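Local coordinates for protein formyltransferase (PDB 4NV1) that belongs to the formyltransferase family, pairing a formyltransferase domain with a C-terminal dimerization domain, and holds dTDP-4-amino-4,6-dideoxyglucose in a pocket, at residues Gln107-Ile121 / Ile133-Ser147. Sequence-based numbering, arbitrary orientation.
Sequences QVFSIINKLPIGATI and IIIQEEVEVNSFENS. With 0FX (dTDP-4-amino-4,6-dideoxyglucose), chain I.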
loop_
_atom_site.group_PDB
_atom_site.type_symbol
_atom_site.label_atom_id
_atom_site.label_comp_id
_atom_site.label_asym_id
_atom_site.label_seq_id
_atom_site.Cartn_x
_atom_site.Cartn_y
_atom_site.Cartn_z
ATOM N N GLN A 107 -6.791 -16.676 -8.644
ATOM C CA GLN A 107 -6.884 -16.065 -7.328
ATOM C C GLN A 107 -7.340 -14.586 -7.364
ATOM O O GLN A 107 -8.112 -14.144 -6.506
ATOM C CB GLN A 107 -5.655 -16.287 -6.422
ATOM C CG GLN A 107 -4.487 -15.324 -6.642
ATOM C CD GLN A 107 -3.829 -15.552 -7.944
ATOM O OE1 GLN A 107 -4.114 -16.544 -8.627
ATOM N NE2 GLN A 107 -2.872 -14.688 -8.297
ATOM N N VAL A 108 -6.948 -13.847 -8.396
ATOM C CA VAL A 108 -7.422 -12.485 -8.521
ATOM C C VAL A 108 -8.934 -12.490 -8.637
ATOM O O VAL A 108 -9.636 -11.832 -7.857
ATOM C CB VAL A 108 -6.809 -11.750 -9.700
ATOM C CG1 VAL A 108 -7.418 -10.371 -9.808
ATOM C CG2 VAL A 108 -5.296 -11.652 -9.571
ATOM N N PHE A 109 -9.437 -13.234 -9.595
ATOM C CA PHE A 109 -10.890 -13.348 -9.803
ATOM C C PHE A 109 -11.592 -13.881 -8.553
ATOM O O PHE A 109 -12.681 -13.450 -8.280
ATOM C CB PHE A 109 -11.202 -14.203 -11.058
ATOM C CG PHE A 109 -10.971 -13.459 -12.319
ATOM C CD1 PHE A 109 -9.742 -13.476 -12.924
ATOM C CD2 PHE A 109 -11.975 -12.680 -12.849
ATOM C CE1 PHE A 109 -9.520 -12.706 -14.044
ATOM C CE2 PHE A 109 -11.751 -11.889 -13.932
ATOM C CZ PHE A 109 -10.527 -11.956 -14.568
ATOM N N SER A 110 -10.979 -14.744 -7.759
ATOM C CA SER A 110 -11.655 -15.279 -6.590
ATOM C C SER A 110 -11.780 -14.215 -5.525
ATOM O O SER A 110 -12.812 -14.122 -4.835
ATOM C CB SER A 110 -11.043 -16.589 -6.026
ATOM O OG SER A 110 -11.350 -17.787 -6.742
ATOM N N ILE A 111 -10.789 -13.343 -5.425
ATOM C CA ILE A 111 -10.824 -12.340 -4.370
ATOM C C ILE A 111 -11.971 -11.411 -4.639
ATOM O O ILE A 111 -12.663 -10.918 -3.715
ATOM C CB ILE A 111 -9.458 -11.579 -4.229
ATOM C CG1 ILE A 111 -8.410 -12.430 -3.517
ATOM C CG2 ILE A 111 -9.669 -10.363 -3.336
ATOM C CD1 ILE A 111 -6.968 -11.980 -3.744
ATOM N N ILE A 112 -12.168 -11.139 -5.910
ATOM C CA ILE A 112 -13.289 -10.320 -6.332
ATOM C C ILE A 112 -14.664 -10.968 -6.379
ATOM O O ILE A 112 -15.628 -10.399 -5.854
ATOM C CB ILE A 112 -12.999 -9.679 -7.697
ATOM C CG1 ILE A 112 -11.799 -8.716 -7.557
ATOM C CG2 ILE A 112 -14.245 -8.991 -8.270
ATOM C CD1 ILE A 112 -11.119 -8.356 -8.882
ATOM N N ASN A 113 -14.774 -12.097 -7.071
ATOM C CA ASN A 113 -16.072 -12.710 -7.291
ATOM C C ASN A 113 -16.483 -13.769 -6.311
ATOM O O ASN A 113 -17.537 -14.273 -6.427
ATOM C CB ASN A 113 -16.182 -13.173 -8.739
ATOM C CG ASN A 113 -15.343 -14.398 -9.069
ATOM O OD1 ASN A 113 -15.041 -15.245 -8.238
ATOM N ND2 ASN A 113 -15.003 -14.502 -10.332
ATOM N N LYS A 114 -15.669 -14.073 -5.318
ATOM C CA LYS A 114 -15.889 -15.032 -4.273
ATOM C C LYS A 114 -16.113 -16.487 -4.637
ATOM O O LYS A 114 -16.353 -17.233 -3.721
ATOM C CB LYS A 114 -16.976 -14.608 -3.266
ATOM C CG LYS A 114 -17.032 -13.112 -3.030
ATOM C CD LYS A 114 -15.693 -12.658 -2.450
ATOM C CE LYS A 114 -15.677 -11.175 -2.119
ATOM N NZ LYS A 114 -14.392 -10.958 -1.366
ATOM N N LEU A 115 -15.963 -16.912 -5.898
ATOM C CA LEU A 115 -15.843 -18.354 -6.172
ATOM C C LEU A 115 -14.656 -18.993 -5.450
ATOM O O LEU A 115 -13.620 -18.343 -5.266
ATOM C CB LEU A 115 -15.797 -18.552 -7.681
ATOM C CG LEU A 115 -17.133 -18.096 -8.332
ATOM C CD1 LEU A 115 -17.103 -18.395 -9.820
ATOM C CD2 LEU A 115 -18.375 -18.744 -7.704
ATOM N N PRO A 116 -14.792 -20.243 -4.968
ATOM C CA PRO A 116 -13.632 -20.912 -4.395
ATOM C C PRO A 116 -12.330 -20.788 -5.199
ATOM O O PRO A 116 -12.322 -20.748 -6.421
ATOM C CB PRO A 116 -14.052 -22.380 -4.451
ATOM C CG PRO A 116 -15.492 -22.299 -4.133
ATOM C CD PRO A 116 -15.901 -21.190 -5.067
ATOM N N ILE A 117 -11.240 -20.876 -4.466
ATOM C CA ILE A 117 -9.895 -20.850 -5.037
ATOM C C ILE A 117 -9.164 -21.909 -4.249
ATOM O O ILE A 117 -9.453 -22.200 -3.086
ATOM C CB ILE A 117 -9.245 -19.439 -4.826
ATOM C CG1 ILE A 117 -7.817 -19.381 -5.356
ATOM C CG2 ILE A 117 -9.158 -19.162 -3.331
ATOM C CD1 ILE A 117 -7.725 -19.483 -6.851
ATOM N N GLY A 118 -8.165 -22.497 -4.881
ATOM C CA GLY A 118 -7.430 -23.594 -4.251
ATOM C C GLY A 118 -6.484 -24.121 -5.299
ATOM O O GLY A 118 -6.013 -23.320 -6.188
ATOM N N ALA A 119 -6.143 -25.405 -5.170
ATOM C CA ALA A 119 -5.252 -26.060 -6.153
ATOM C C ALA A 119 -5.812 -27.398 -6.636
ATOM O O ALA A 119 -6.406 -28.079 -5.855
ATOM C CB ALA A 119 -3.875 -26.306 -5.533
ATOM N N THR A 120 -5.608 -27.707 -7.903
ATOM C CA THR A 120 -6.089 -28.875 -8.543
ATOM C C THR A 120 -4.953 -29.545 -9.319
ATOM O O THR A 120 -4.124 -28.855 -9.965
ATOM C CB THR A 120 -7.132 -28.481 -9.586
ATOM O OG1 THR A 120 -8.186 -27.754 -8.986
ATOM C CG2 THR A 120 -7.756 -29.738 -10.273
ATOM N N ILE A 121 -4.930 -30.878 -9.220
ATOM C CA ILE A 121 -4.185 -31.764 -10.120
ATOM C C ILE A 121 -5.156 -32.595 -10.894
ATOM O O ILE A 121 -6.060 -33.252 -10.338
ATOM C CB ILE A 121 -3.272 -32.702 -9.348
ATOM C CG1 ILE A 121 -2.364 -31.915 -8.434
ATOM C CG2 ILE A 121 -2.492 -33.574 -10.324
ATOM C CD1 ILE A 121 -1.627 -32.709 -7.397
ATOM N N ILE A 133 -10.256 -34.956 -12.471
ATOM C CA ILE A 133 -9.555 -34.528 -11.305
ATOM C C ILE A 133 -9.012 -35.670 -10.453
ATOM O O ILE A 133 -9.688 -36.618 -10.034
ATOM C CB ILE A 133 -10.444 -33.664 -10.377
ATOM C CG1 ILE A 133 -10.930 -32.446 -11.135
ATOM C CG2 ILE A 133 -9.646 -33.231 -9.156
ATOM C CD1 ILE A 133 -12.009 -31.664 -10.412
ATOM N N ILE A 134 -7.756 -35.526 -10.094
ATOM C CA ILE A 134 -7.109 -36.532 -9.317
ATOM C C ILE A 134 -7.182 -36.207 -7.872
ATOM O O ILE A 134 -7.405 -37.086 -7.017
ATOM C CB ILE A 134 -5.642 -36.594 -9.683
ATOM C CG1 ILE A 134 -5.483 -37.004 -11.150
ATOM C CG2 ILE A 134 -4.890 -37.387 -8.681
ATOM C CD1 ILE A 134 -4.066 -37.095 -11.627
ATOM N N ILE A 135 -6.871 -34.947 -7.593
ATOM C CA ILE A 135 -6.907 -34.427 -6.251
ATOM C C ILE A 135 -6.991 -32.876 -6.307
ATOM O O ILE A 135 -6.337 -32.241 -7.160
ATOM C CB ILE A 135 -5.754 -34.910 -5.403
ATOM C CG1 ILE A 135 -6.088 -34.731 -3.934
ATOM C CG2 ILE A 135 -4.407 -34.203 -5.636
ATOM C CD1 ILE A 135 -4.997 -34.939 -2.912
ATOM N N GLN A 136 -7.807 -32.288 -5.426
ATOM C CA GLN A 136 -7.841 -30.820 -5.333
ATOM C C GLN A 136 -8.248 -30.405 -3.948
ATOM O O GLN A 136 -8.927 -31.173 -3.227
ATOM C CB GLN A 136 -8.808 -30.245 -6.330
ATOM C CG GLN A 136 -10.262 -30.506 -5.959
ATOM C CD GLN A 136 -11.160 -29.973 -7.019
ATOM O OE1 GLN A 136 -12.319 -30.327 -7.029
ATOM N NE2 GLN A 136 -10.659 -29.111 -7.925
ATOM N N GLU A 137 -7.837 -29.209 -3.562
ATOM C CA GLU A 137 -8.224 -28.704 -2.242
ATOM C C GLU A 137 -8.431 -27.193 -2.231
ATOM O O GLU A 137 -7.600 -26.390 -2.738
ATOM C CB GLU A 137 -7.234 -29.181 -1.185
ATOM C CG GLU A 137 -7.712 -28.921 0.234
ATOM C CD GLU A 137 -6.646 -29.238 1.268
ATOM O OE1 GLU A 137 -5.697 -30.010 0.991
ATOM O OE2 GLU A 137 -6.754 -28.721 2.403
ATOM N N GLU A 138 -9.574 -26.783 -1.687
ATOM C CA GLU A 138 -9.786 -25.321 -1.459
ATOM C C GLU A 138 -8.810 -24.662 -0.490
ATOM O O GLU A 138 -8.237 -25.327 0.375
ATOM C CB GLU A 138 -11.222 -25.045 -1.018
ATOM C CG GLU A 138 -11.612 -23.597 -0.836
ATOM C CD GLU A 138 -13.125 -23.450 -0.663
ATOM O OE1 GLU A 138 -13.880 -24.423 -0.633
ATOM O OE2 GLU A 138 -13.611 -22.334 -0.557
ATOM N N VAL A 139 -8.555 -23.367 -0.705
ATOM C CA VAL A 139 -7.733 -22.525 0.156
ATOM C C VAL A 139 -8.558 -21.324 0.599
ATOM O O VAL A 139 -9.361 -20.786 -0.192
ATOM C CB VAL A 139 -6.504 -22.064 -0.681
ATOM C CG1 VAL A 139 -5.835 -20.851 -0.123
ATOM C CG2 VAL A 139 -5.513 -23.225 -0.867
ATOM N N GLU A 140 -8.390 -20.900 1.849
ATOM C CA GLU A 140 -9.140 -19.774 2.449
ATOM C C GLU A 140 -8.584 -18.443 1.930
ATOM O O GLU A 140 -7.355 -18.271 1.791
ATOM C CB GLU A 140 -8.895 -19.702 3.967
ATOM C CG GLU A 140 -9.607 -20.752 4.803
ATOM C CD GLU A 140 -9.684 -20.376 6.281
ATOM O OE1 GLU A 140 -8.621 -20.048 6.872
ATOM O OE2 GLU A 140 -10.806 -20.426 6.852
ATOM N N VAL A 141 -9.461 -17.504 1.650
ATOM C CA VAL A 141 -9.020 -16.140 1.395
ATOM C C VAL A 141 -9.346 -15.333 2.644
ATOM O O VAL A 141 -10.526 -15.070 2.935
ATOM C CB VAL A 141 -9.752 -15.537 0.217
ATOM C CG1 VAL A 141 -9.269 -14.107 -0.009
ATOM C CG2 VAL A 141 -9.549 -16.367 -1.018
ATOM N N ASN A 142 -8.318 -14.945 3.386
ATOM C CA ASN A 142 -8.559 -14.023 4.505
ATOM C C ASN A 142 -8.645 -12.528 4.171
ATOM O O ASN A 142 -8.136 -12.064 3.126
ATOM C CB ASN A 142 -7.477 -14.300 5.540
ATOM C CG ASN A 142 -7.540 -15.727 6.058
ATOM O OD1 ASN A 142 -8.609 -16.222 6.373
ATOM N ND2 ASN A 142 -6.403 -16.393 6.126
ATOM N N SER A 143 -9.229 -11.736 5.085
ATOM C CA SER A 143 -9.502 -10.308 4.821
ATOM C C SER A 143 -8.245 -9.503 4.499
ATOM O O SER A 143 -8.314 -8.545 3.740
ATOM C CB SER A 143 -10.157 -9.635 6.016
ATOM O OG SER A 143 -9.309 -9.780 7.139
ATOM N N PHE A 144 -7.127 -9.938 5.064
ATOM C CA PHE A 144 -5.913 -9.187 5.073
ATOM C C PHE A 144 -4.918 -9.613 3.977
ATOM O O PHE A 144 -3.800 -9.137 3.953
ATOM C CB PHE A 144 -5.302 -9.310 6.442
ATOM C CG PHE A 144 -5.123 -10.720 6.922
ATOM C CD1 PHE A 144 -6.063 -11.321 7.760
ATOM C CD2 PHE A 144 -3.932 -11.404 6.681
ATOM C CE1 PHE A 144 -5.874 -12.588 8.259
ATOM C CE2 PHE A 144 -3.733 -12.683 7.188
ATOM C CZ PHE A 144 -4.714 -13.285 7.964
ATOM N N GLU A 145 -5.353 -10.409 3.015
ATOM C CA GLU A 145 -4.498 -11.008 2.014
ATOM C C GLU A 145 -4.734 -10.360 0.699
ATOM O O GLU A 145 -5.851 -9.941 0.428
ATOM C CB GLU A 145 -4.840 -12.500 1.817
ATOM C CG GLU A 145 -4.583 -13.278 3.067
ATOM C CD GLU A 145 -4.873 -14.770 3.040
ATOM O OE1 GLU A 145 -5.714 -15.185 2.228
ATOM O OE2 GLU A 145 -4.269 -15.468 3.910
ATOM N N ASN A 146 -3.682 -10.283 -0.096
ATOM C CA ASN A 146 -3.768 -9.843 -1.462
ATOM C C ASN A 146 -3.545 -11.009 -2.452
ATOM O O ASN A 146 -3.380 -12.172 -2.055
ATOM C CB ASN A 146 -2.735 -8.700 -1.679
ATOM C CG ASN A 146 -1.306 -9.150 -1.437
ATOM O OD1 ASN A 146 -0.976 -10.326 -1.572
ATOM N ND2 ASN A 146 -0.440 -8.208 -1.028
ATOM N N SER A 147 -3.498 -10.702 -3.745
ATOM C CA SER A 147 -3.191 -11.716 -4.742
ATOM C C SER A 147 -1.925 -12.480 -4.453
ATOM O O SER A 147 -1.864 -13.695 -4.733
ATOM C CB SER A 147 -3.210 -11.202 -6.179
ATOM O OG SER A 147 -2.579 -12.112 -7.122
HETATM O O4P 0FX I . 1.999 -18.682 -12.606
HETATM P P2 0FX I . 3.427 -18.411 -13.148
HETATM O O3P 0FX I . 4.738 -18.651 -12.431
HETATM O O1G 0FX I . 3.450 -18.334 -14.736
HETATM C C1G 0FX I . 3.239 -19.481 -15.526
HETATM C C2G 0FX I . 3.252 -18.849 -16.909
HETATM O O2G 0FX I . 4.288 -17.869 -17.033
HETATM C C3G 0FX I . 1.929 -18.182 -17.229
HETATM O O3G 0FX I . 2.077 -17.838 -18.623
HETATM C C4G 0FX I . 0.791 -19.174 -16.917
HETATM N N4A 0FX I . -0.521 -18.663 -17.285
HETATM C C5G 0FX I . 0.775 -19.618 -15.449
HETATM C C6G 0FX I . -0.322 -20.643 -15.185
HETATM O O5G 0FX I . 2.050 -20.200 -15.173
HETATM O OPP 0FX I . 3.975 -16.914 -13.124
HETATM P P 0FX I . 3.382 -15.491 -13.479
HETATM O O1P 0FX I . 3.246 -15.168 -14.953
HETATM O O2P 0FX I . 4.303 -14.836 -12.456
HETATM O O5 0FX I . 1.970 -15.277 -12.730
HETATM C C5 0FX I . 1.942 -15.475 -11.311
HETATM C C4 0FX I . 1.012 -14.493 -10.621
HETATM O O4 0FX I . 1.614 -13.211 -10.601
HETATM C C3 0FX I . -0.325 -14.279 -11.264
HETATM O O3 0FX I . -1.345 -15.133 -10.723
HETATM C C2 0FX I . -0.704 -12.866 -10.817
HETATM C C1 0FX I . 0.658 -12.180 -10.709
HETATM N N11 0FX I . 0.844 -11.274 -11.847
HETATM C C61 0FX I . 1.447 -11.722 -12.969
HETATM C C51 0FX I . 1.605 -10.878 -14.047
HETATM C C5A 0FX I . 2.218 -11.267 -15.377
HETATM C C21 0FX I . 0.415 -9.999 -11.749
HETATM O O21 0FX I . -0.148 -9.511 -10.625
HETATM N N31 0FX I . 0.591 -9.118 -12.738
HETATM C C41 0FX I . 1.185 -9.584 -13.858
HETATM O O41 0FX I . 1.354 -8.801 -14.918
HETATM O O HOH W 1 -11.648 -20.384 -1.608
#
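Gln107 NE2 donates to Ser147 OG (2.8 Å), and the amide plane contains the hydroxyl oxygen to within 13°. A nearly straight second bond, 2.9 Å at 178°, runs from the same NE2 to O3 of 0FX, so both partners fix the amide's rotation. CG of Gln107 sits between backbone N and carbonyl carbon (chi1 83°), and the bend at chi2 turns the amide toward the ligand. Ser147 OG is also hydrogen-bonded to ND1 of His217, which like Gln107 belongs to the ligand pocket. One turn on, Ile111 lays CD1 against the start of helix 147-170, while its side chain crosses that of Val141 at about a right angle, CG1 against CG1. Past the helix, Ile117 sends CG2 to Val141 CG2 (3.6 Å), extending that apolar patch. A water accepts from Ile117 N and lies within donating distance of Val139 O and Glu138 OE2, though its protons may be shared among more acceptors than these, bridging the strands where the hairpin opens.

The pairing is antiparallel. At Gly118, a non-hydrogen-bonded position, CA lies 4.0 Å from Glu138 CA; Ala119 and Glu137 then exchange two backbone bonds. Thr120 and Gln136 lie side by side, and Gln136 NE2 donates to Thr120 OG1 (3.0 Å), which is also bonded to Gly96 and Asn98. Ile121 ends the segment at a classic beta bulge facing Ile134 and Ile135: its O accepts from Ile134 N (2.8 Å) and weakly from Ile135 N, and CD1 packs on Ile135 CG2 (3.6 Å).

Strand 133-139 is thus joined as the last strand of this chain's seven-stranded sheet mainly through backbone bonds, whereas the helical end relies on apolar packing and one polar relay. Because Gln107 NE2 divides its protons between ligand and Ser147, the serine probably acts as a second-shell residue that helps orient a ligand-binding amide.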